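Local structure of putative dihydrodipicolinate synthase family protein (Coccidioides immitis, 3QFE) at residues 160-165 and 188-193; 28-33 and 283-288. The protein is of unknown function but belongs to the dihydrodipicolinate synthase family of TIM-barrel proteins. One frame throughout, in Å; residues are numbered along the deposited sequence.

The chain enters contact 2 early: after the first barrel strand, 13-17, residues 28-33 run from strand 28-29, the second of a small hairpin, into the start of helix 31-42. Their partner, 283-288, follows after 249 intervening residues among the C-terminal helices, so this contact closes a loop that takes in most of the barrel. Contact 1 is nested within that loop and is itself short-range. Only 22 residues separate 160-165 from 188-193, and they include strand 171-176, so the pairing joins two successive outer helices. The two contacts lie on opposite sides of the chain's centre, their own centres 39 Å apart, and do not touch.

Contact 1. Residues 160-165 and 188-193; sequences MITTIA and AATLPP
Leu-191, near the C-terminal end of helix 181-190, reaches to Thr-162 and Ala-165 on helix 158-167, so that two successive outer helices of the TIM barrel meet, with strand 171-176 between them in the chain. The side chain leaves CB with CG anti to its own carbonyl carbon (chi1 -62°). CB stays back from the helix, and the two methyls beyond CG do the touching. CD1 sits between two residues one turn apart, 4.0 Å from Ala-165 CB and also 4.0 Å from Thr-162 OG1. CD2 meets Ala-165 CB at 3.9 Å, so both branches of the leucine tip share one alanine methyl. Phe-196, in the loop before strand 197-200, touches both Ala-165 and Leu-191 and extends this small apolar patch. Toward the surface, the contact passes to two threonines whose side chains cross at about a right angle. Each hydroxyl turns back to its own helix: Thr-190 OG1 hydrogen-bonds to Arg-186 O, and Thr-162 OG1, weakly, to Ser-158 O. In Thr-162 this leaves CG2 anti to the backbone N, and that methyl lies 3.7 Å from Thr-190 CG2.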
ATOM      1  N   MET A 160      18.520 -10.865   7.427  1.00 62.60           N
ATOM      2  CA  MET A 160      17.666 -10.445   8.546  1.00 59.44           C
ATOM      3  C   MET A 160      16.195 -10.850   8.356  1.00 56.36           C
ATOM      4  O   MET A 160      15.567 -11.346   9.288  1.00 54.86           O
ATOM      5  CB  MET A 160      17.798  -8.933   8.825  1.00 58.52           C
ATOM      6  N   ILE A 161      15.669 -10.669   7.145  1.00 54.78           N
ATOM      7  CA  ILE A 161      14.270 -11.004   6.859  1.00 52.63           C
ATOM      8  C   ILE A 161      14.015 -12.495   7.074  1.00 53.53           C
ATOM      9  O   ILE A 161      13.034 -12.869   7.719  1.00 52.38           O
ATOM     10  CB  ILE A 161      13.834 -10.576   5.429  1.00 51.85           C
ATOM     11  CG1 ILE A 161      13.865  -9.054   5.301  1.00 50.21           C
ATOM     12  CG2 ILE A 161      12.428 -11.073   5.120  1.00 49.65           C
ATOM     13  CD1 ILE A 161      13.934  -8.553   3.892  1.00 48.93           C
ATOM     14  N   THR A 162      14.902 -13.332   6.529  1.00 55.43           N
ATOM     15  CA  THR A 162      14.796 -14.785   6.662  1.00 56.56           C
ATOM     16  C   THR A 162      14.935 -15.209   8.112  1.00 56.39           C
ATOM     17  O   THR A 162      14.146 -16.022   8.597  1.00 56.10           O
ATOM     18  CB  THR A 162      15.839 -15.522   5.789  1.00 59.43           C
ATOM     19  OG1 THR A 162      15.421 -15.471   4.418  1.00 60.33           O
ATOM     20  CG2 THR A 162      16.003 -17.004   6.219  1.00 61.19           C
ATOM     21  N   THR A 163      15.934 -14.653   8.794  1.00 56.53           N
ATOM     22  CA  THR A 163      16.104 -14.882  10.217  1.00 56.55           C
ATOM     23  C   THR A 163      14.804 -14.552  10.962  1.00 54.25           C
ATOM     24  O   THR A 163      14.260 -15.414  11.662  1.00 54.73           O
ATOM     25  CB  THR A 163      17.312 -14.093  10.798  1.00 57.51           C
ATOM     26  OG1 THR A 163      18.514 -14.493  10.124  1.00 60.06           O
ATOM     27  CG2 THR A 163      17.484 -14.390  12.276  1.00 58.07           C
ATOM     28  N   ILE A 164      14.286 -13.335  10.773  1.00 51.54           N
ATOM     29  CA  ILE A 164      13.065 -12.908  11.454  1.00 48.91           C
ATOM     30  C   ILE A 164      11.887 -13.827  11.162  1.00 48.19           C
ATOM     31  O   ILE A 164      11.129 -14.163  12.066  1.00 47.33           O
ATOM     32  CB  ILE A 164      12.662 -11.474  11.079  1.00 47.10           C
ATOM     33  CG1 ILE A 164      13.644 -10.470  11.690  1.00 47.71           C
ATOM     34  CG2 ILE A 164      11.229 -11.202  11.541  1.00 45.02           C
ATOM     35  CD1 ILE A 164      13.663  -9.103  10.978  1.00 46.73           C
ATOM     36  N   ALA A 165      11.736 -14.216   9.901  1.00 48.15           N
ATOM     37  CA  ALA A 165      10.603 -15.041   9.475  1.00 48.35           C
ATOM     38  C   ALA A 165      10.659 -16.488   9.995  1.00 50.10           C
ATOM     39  O   ALA A 165       9.632 -17.064  10.345  1.00 50.01           O
ATOM     40  CB  ALA A 165      10.470 -15.019   7.942  1.00 47.96           C
ATOM     41  N   ALA A 188      12.359 -16.091  -2.044  1.00 69.80           N
ATOM     42  CA  ALA A 188      11.704 -17.306  -2.579  1.00 71.14           C
ATOM     43  C   ALA A 188      12.460 -18.614  -2.259  1.00 73.88           C
ATOM     44  O   ALA A 188      11.847 -19.633  -1.910  1.00 74.56           O
ATOM     45  CB  ALA A 188      11.499 -17.185  -4.083  1.00 71.48           C
ATOM     46  N   ALA A 189      13.785 -18.581  -2.363  1.00 75.67           N
ATOM     47  CA  ALA A 189      14.592 -19.794  -2.216  1.00 78.52           C
ATOM     48  C   ALA A 189      14.652 -20.302  -0.773  1.00 78.70           C
ATOM     49  O   ALA A 189      14.994 -21.469  -0.522  1.00 81.05           O
ATOM     50  CB  ALA A 189      15.995 -19.563  -2.756  1.00 80.61           C
ATOM     51  N   THR A 190      14.321 -19.421   0.169  1.00 76.23           N
ATOM     52  CA  THR A 190      14.464 -19.722   1.583  1.00 75.61           C
ATOM     53  C   THR A 190      13.103 -19.783   2.276  1.00 72.90           C
ATOM     54  O   THR A 190      12.945 -20.465   3.292  1.00 73.33           O
ATOM     55  CB  THR A 190      15.363 -18.672   2.284  1.00 75.60           C
ATOM     56  OG1 THR A 190      16.227 -18.054   1.319  1.00 76.65           O
ATOM     57  CG2 THR A 190      16.205 -19.326   3.390  1.00 76.88           C
ATOM     58  N   LEU A 191      12.125 -19.071   1.723  1.00 69.97           N
ATOM     59  CA  LEU A 191      10.805 -18.977   2.343  1.00 67.03           C
ATOM     60  C   LEU A 191       9.702 -19.444   1.391  1.00 66.30           C
ATOM     61  O   LEU A 191       9.499 -18.842   0.330  1.00 66.17           O
ATOM     62  CB  LEU A 191      10.549 -17.553   2.847  1.00 64.47           C
ATOM     63  CG  LEU A 191      11.520 -17.054   3.924  1.00 63.69           C
ATOM     64  CD1 LEU A 191      11.423 -15.560   4.090  1.00 60.00           C
ATOM     65  CD2 LEU A 191      11.320 -17.784   5.270  1.00 63.46           C
ATOM     66  N   PRO A 192       9.004 -20.541   1.751  1.00 66.18           N
ATOM     67  CA  PRO A 192       7.954 -21.064   0.866  1.00 65.35           C
ATOM     68  C   PRO A 192       6.767 -20.098   0.785  1.00 61.97           C
ATOM     69  O   PRO A 192       6.443 -19.462   1.783  1.00 60.39           O
ATOM     70  CB  PRO A 192       7.551 -22.390   1.532  1.00 66.64           C
ATOM     71  CG  PRO A 192       8.010 -22.281   2.944  1.00 67.20           C
ATOM     72  CD  PRO A 192       9.218 -21.393   2.938  1.00 67.20           C
ATOM     73  N   PRO A 193       6.133 -19.987  -0.399  1.00 60.69           N
ATOM     74  CA  PRO A 193       5.058 -19.016  -0.630  1.00 57.54           C
ATOM     75  C   PRO A 193       3.848 -19.239   0.270  1.00 55.87           C
ATOM     76  O   PRO A 193       3.139 -18.286   0.593  1.00 53.65           O
ATOM     77  CB  PRO A 193       4.661 -19.254  -2.095  1.00 58.16           C
ATOM     78  CG  PRO A 193       5.763 -20.075  -2.693  1.00 60.58           C
ATOM     79  CD  PRO A 193       6.366 -20.852  -1.575  1.00 62.44           C
TER

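Contact 2. Residues 28-33 and 283-288; sequences TLDLAS and EEKLRP
Lys-285 lays the end of its extended side chain against Asp-30 and Ser-33. Both carboxylate oxygens of Asp-30 accept within its own segment. OD1 accepts Ser-33 N at 3.0 Å in a nearly straight bond (173°), the N-cap bond that closes the start of helix 31-42. OD2 accepts Ser-33 OG at 2.8 Å. Both donors stand well above the carboxylate plane rather than in it. Ser-33 thus holds both carboxylate oxygens, one with its amide and one with its hydroxyl. With chi1 at 179° the Asp-30 carboxylate swings opposite the backbone N, to the side of the Ser-33 amide. Helix 31-42 is the first outer helix of the TIM barrel, whereas Lys-285 ends helix 282-285 in the C-terminal helical region, so the contact ties the start of the barrel's first outer helix to that region. The ammonium group has its main partner in Glu-280 O. Toward 28-33 it makes weaker interactions: a weak hydrogen bond from NZ to Ser-33 OG (3.4 Å) and a long salt bridge from NZ to Asp-30 OD2 (3.7 Å). Ser-33 OG thus donates to the aspartate while accepting, weakly, from the lysine. The methylene carbon CE of Lys-285 lies closer to Asp-30 OD2, at 3.1 Å, than NZ does. Nearby, the backbones of Asp-30 and Lys-285 hydrogen-bond to Phe-21 and Phe-22, respectively.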
ATOM      1  N   THR A  28      -9.865  17.838   9.599  1.00 34.25           N
ATOM      2  CA  THR A  28     -10.327  16.585  10.174  1.00 33.16           C
ATOM      3  C   THR A  28     -10.479  15.643   9.013  1.00 32.31           C
ATOM      4  O   THR A  28     -10.511  16.071   7.858  1.00 32.41           O
ATOM      5  CB  THR A  28     -11.699  16.741  10.874  1.00 34.36           C
ATOM      6  OG1 THR A  28     -12.614  17.420   9.995  1.00 34.06           O
ATOM      7  CG2 THR A  28     -11.575  17.545  12.228  1.00 34.55           C
ATOM      8  N   LEU A  29     -10.545  14.355   9.306  1.00 31.50           N
ATOM      9  CA  LEU A  29     -10.795  13.369   8.278  1.00 30.87           C
ATOM     10  C   LEU A  29     -12.149  13.634   7.619  1.00 32.04           C
ATOM     11  O   LEU A  29     -13.091  14.067   8.276  1.00 33.06           O
ATOM     12  CB  LEU A  29     -10.819  11.990   8.920  1.00 29.95           C
ATOM     13  CG  LEU A  29      -9.545  11.488   9.601  1.00 28.94           C
ATOM     14  CD1 LEU A  29      -9.804  10.091  10.166  1.00 26.57           C
ATOM     15  CD2 LEU A  29      -8.376  11.477   8.635  1.00 25.97           C
ATOM     16  N   ASP A  30     -12.252  13.386   6.323  1.00 32.09           N
ATOM     17  CA  ASP A  30     -13.568  13.376   5.670  1.00 32.69           C
ATOM     18  C   ASP A  30     -13.961  11.911   5.427  1.00 31.08           C
ATOM     19  O   ASP A  30     -13.668  11.349   4.360  1.00 30.73           O
ATOM     20  CB  ASP A  30     -13.513  14.150   4.357  1.00 33.21           C
ATOM     21  CG  ASP A  30     -14.849  14.158   3.614  1.00 35.31           C
ATOM     22  OD1 ASP A  30     -15.803  13.425   3.966  1.00 38.13           O
ATOM     23  OD2 ASP A  30     -14.939  14.908   2.636  1.00 40.55           O
ATOM     24  N   LEU A  31     -14.596  11.303   6.426  1.00 30.43           N
ATOM     25  CA  LEU A  31     -14.913   9.868   6.416  1.00 29.44           C
ATOM     26  C   LEU A  31     -15.978   9.492   5.367  1.00 29.87           C
ATOM     27  O   LEU A  31     -15.893   8.434   4.741  1.00 29.51           O
ATOM     28  CB  LEU A  31     -15.285   9.372   7.828  1.00 29.43           C
ATOM     29  CG  LEU A  31     -14.143   9.513   8.881  1.00 30.71           C
ATOM     30  CD1 LEU A  31     -14.547   9.182  10.324  1.00 27.61           C
ATOM     31  CD2 LEU A  31     -12.861   8.756   8.491  1.00 26.11           C
ATOM     32  N   ALA A  32     -16.955  10.368   5.143  1.00 30.34           N
ATOM     33  CA  ALA A  32     -17.955  10.100   4.114  1.00 30.61           C
ATOM     34  C   ALA A  32     -17.274   9.962   2.743  1.00 30.06           C
ATOM     35  O   ALA A  32     -17.522   8.988   2.014  1.00 30.47           O
ATOM     36  CB  ALA A  32     -19.071  11.178   4.101  1.00 30.46           C
ATOM     37  N   SER A  33     -16.410  10.907   2.385  1.00 29.19           N
ATOM     38  CA  SER A  33     -15.685  10.753   1.136  1.00 28.59           C
ATOM     39  C   SER A  33     -14.750   9.544   1.159  1.00 27.91           C
ATOM     40  O   SER A  33     -14.687   8.782   0.195  1.00 27.40           O
ATOM     41  CB  SER A  33     -14.942  12.027   0.782  1.00 29.08           C
ATOM     42  OG  SER A  33     -15.869  13.100   0.784  1.00 30.86           O
ATOM     43  N   GLU A 283     -10.256  17.674  -5.164  1.00 35.90           N
ATOM     44  CA  GLU A 283      -8.972  18.350  -5.139  1.00 37.60           C
ATOM     45  C   GLU A 283      -8.687  19.092  -3.827  1.00 37.27           C
ATOM     46  O   GLU A 283      -7.550  19.132  -3.391  1.00 37.16           O
ATOM     47  CB  GLU A 283      -8.817  19.282  -6.340  1.00 38.81           C
ATOM     48  CG  GLU A 283      -7.465  19.978  -6.357  1.00 44.91           C
ATOM     49  CD  GLU A 283      -7.198  20.734  -7.650  1.00 51.07           C
ATOM     50  OE1 GLU A 283      -7.774  20.337  -8.694  1.00 54.25           O
ATOM     51  OE2 GLU A 283      -6.409  21.711  -7.612  1.00 53.20           O
ATOM     52  N   GLU A 284      -9.705  19.694  -3.219  1.00 37.32           N
ATOM     53  CA  GLU A 284      -9.496  20.391  -1.955  1.00 37.89           C
ATOM     54  C   GLU A 284      -9.267  19.375  -0.835  1.00 36.44           C
ATOM     55  O   GLU A 284      -8.415  19.584   0.015  1.00 37.23           O
ATOM     56  CB  GLU A 284     -10.667  21.323  -1.631  1.00 39.05           C
ATOM     57  N   LYS A 285      -9.979  18.247  -0.899  1.00 34.76           N
ATOM     58  CA  LYS A 285      -9.989  17.230   0.139  1.00 33.39           C
ATOM     59  C   LYS A 285      -8.733  16.383   0.126  1.00 32.61           C
ATOM     60  O   LYS A 285      -8.416  15.704   1.111  1.00 31.18           O
ATOM     61  CB  LYS A 285     -11.204  16.314  -0.043  1.00 33.28           C
ATOM     62  CG  LYS A 285     -12.533  16.984   0.205  1.00 35.51           C
ATOM     63  CD  LYS A 285     -13.695  16.194  -0.364  1.00 37.19           C
ATOM     64  CE  LYS A 285     -15.010  16.784   0.128  1.00 40.07           C
ATOM     65  NZ  LYS A 285     -16.160  16.186  -0.615  1.00 46.04           N
ATOM     66  N   LEU A 286      -8.031  16.422  -1.002  1.00 32.95           N
ATOM     67  CA  LEU A 286      -6.812  15.665  -1.172  1.00 33.00           C
ATOM     68  C   LEU A 286      -5.544  16.538  -1.203  1.00 34.33           C
ATOM     69  O   LEU A 286      -4.477  16.114  -1.685  1.00 34.82           O
ATOM     70  CB  LEU A 286      -6.918  14.753  -2.402  1.00 32.69           C
ATOM     71  CG  LEU A 286      -7.892  13.592  -2.158  1.00 31.69           C
ATOM     72  CD1 LEU A 286      -8.332  12.933  -3.467  1.00 30.01           C
ATOM     73  CD2 LEU A 286      -7.289  12.577  -1.197  1.00 30.47           C
ATOM     74  N   ARG A 287      -5.656  17.747  -0.664  1.00 34.81           N
ATOM     75  CA  ARG A 287      -4.476  18.468  -0.204  1.00 35.57           C
ATOM     76  C   ARG A 287      -3.717  17.651   0.844  1.00 34.35           C
ATOM     77  O   ARG A 287      -4.309  16.917   1.610  1.00 32.52           O
ATOM     78  CB  ARG A 287      -4.874  19.807   0.399  1.00 36.68           C
ATOM     79  CG  ARG A 287      -5.291  20.827  -0.641  1.00 40.97           C
ATOM     80  CD  ARG A 287      -5.856  22.066   0.025  1.00 48.51           C
ATOM     81  NE  ARG A 287      -6.710  22.775  -0.926  1.00 55.94           N
ATOM     82  CZ  ARG A 287      -6.994  24.076  -0.881  1.00 59.72           C
ATOM     83  NH1 ARG A 287      -6.493  24.845   0.085  1.00 62.11           N
ATOM     84  NH2 ARG A 287      -7.778  24.608  -1.815  1.00 60.37           N
ATOM     85  N   PRO A 288      -2.386  17.750   0.846  1.00 34.94           N
ATOM     86  CA  PRO A 288      -1.618  17.237   1.967  1.00 34.55           C
ATOM     87  C   PRO A 288      -2.075  17.911   3.260  1.00 34.88           C
ATOM     88  O   PRO A 288      -2.549  19.042   3.229  1.00 35.59           O
ATOM     89  CB  PRO A 288      -0.178  17.660   1.649  1.00 35.60           C
ATOM     90  CG  PRO A 288      -0.230  18.441   0.352  1.00 36.45           C
ATOM     91  CD  PRO A 288      -1.540  18.189  -0.281  1.00 35.64           C
TER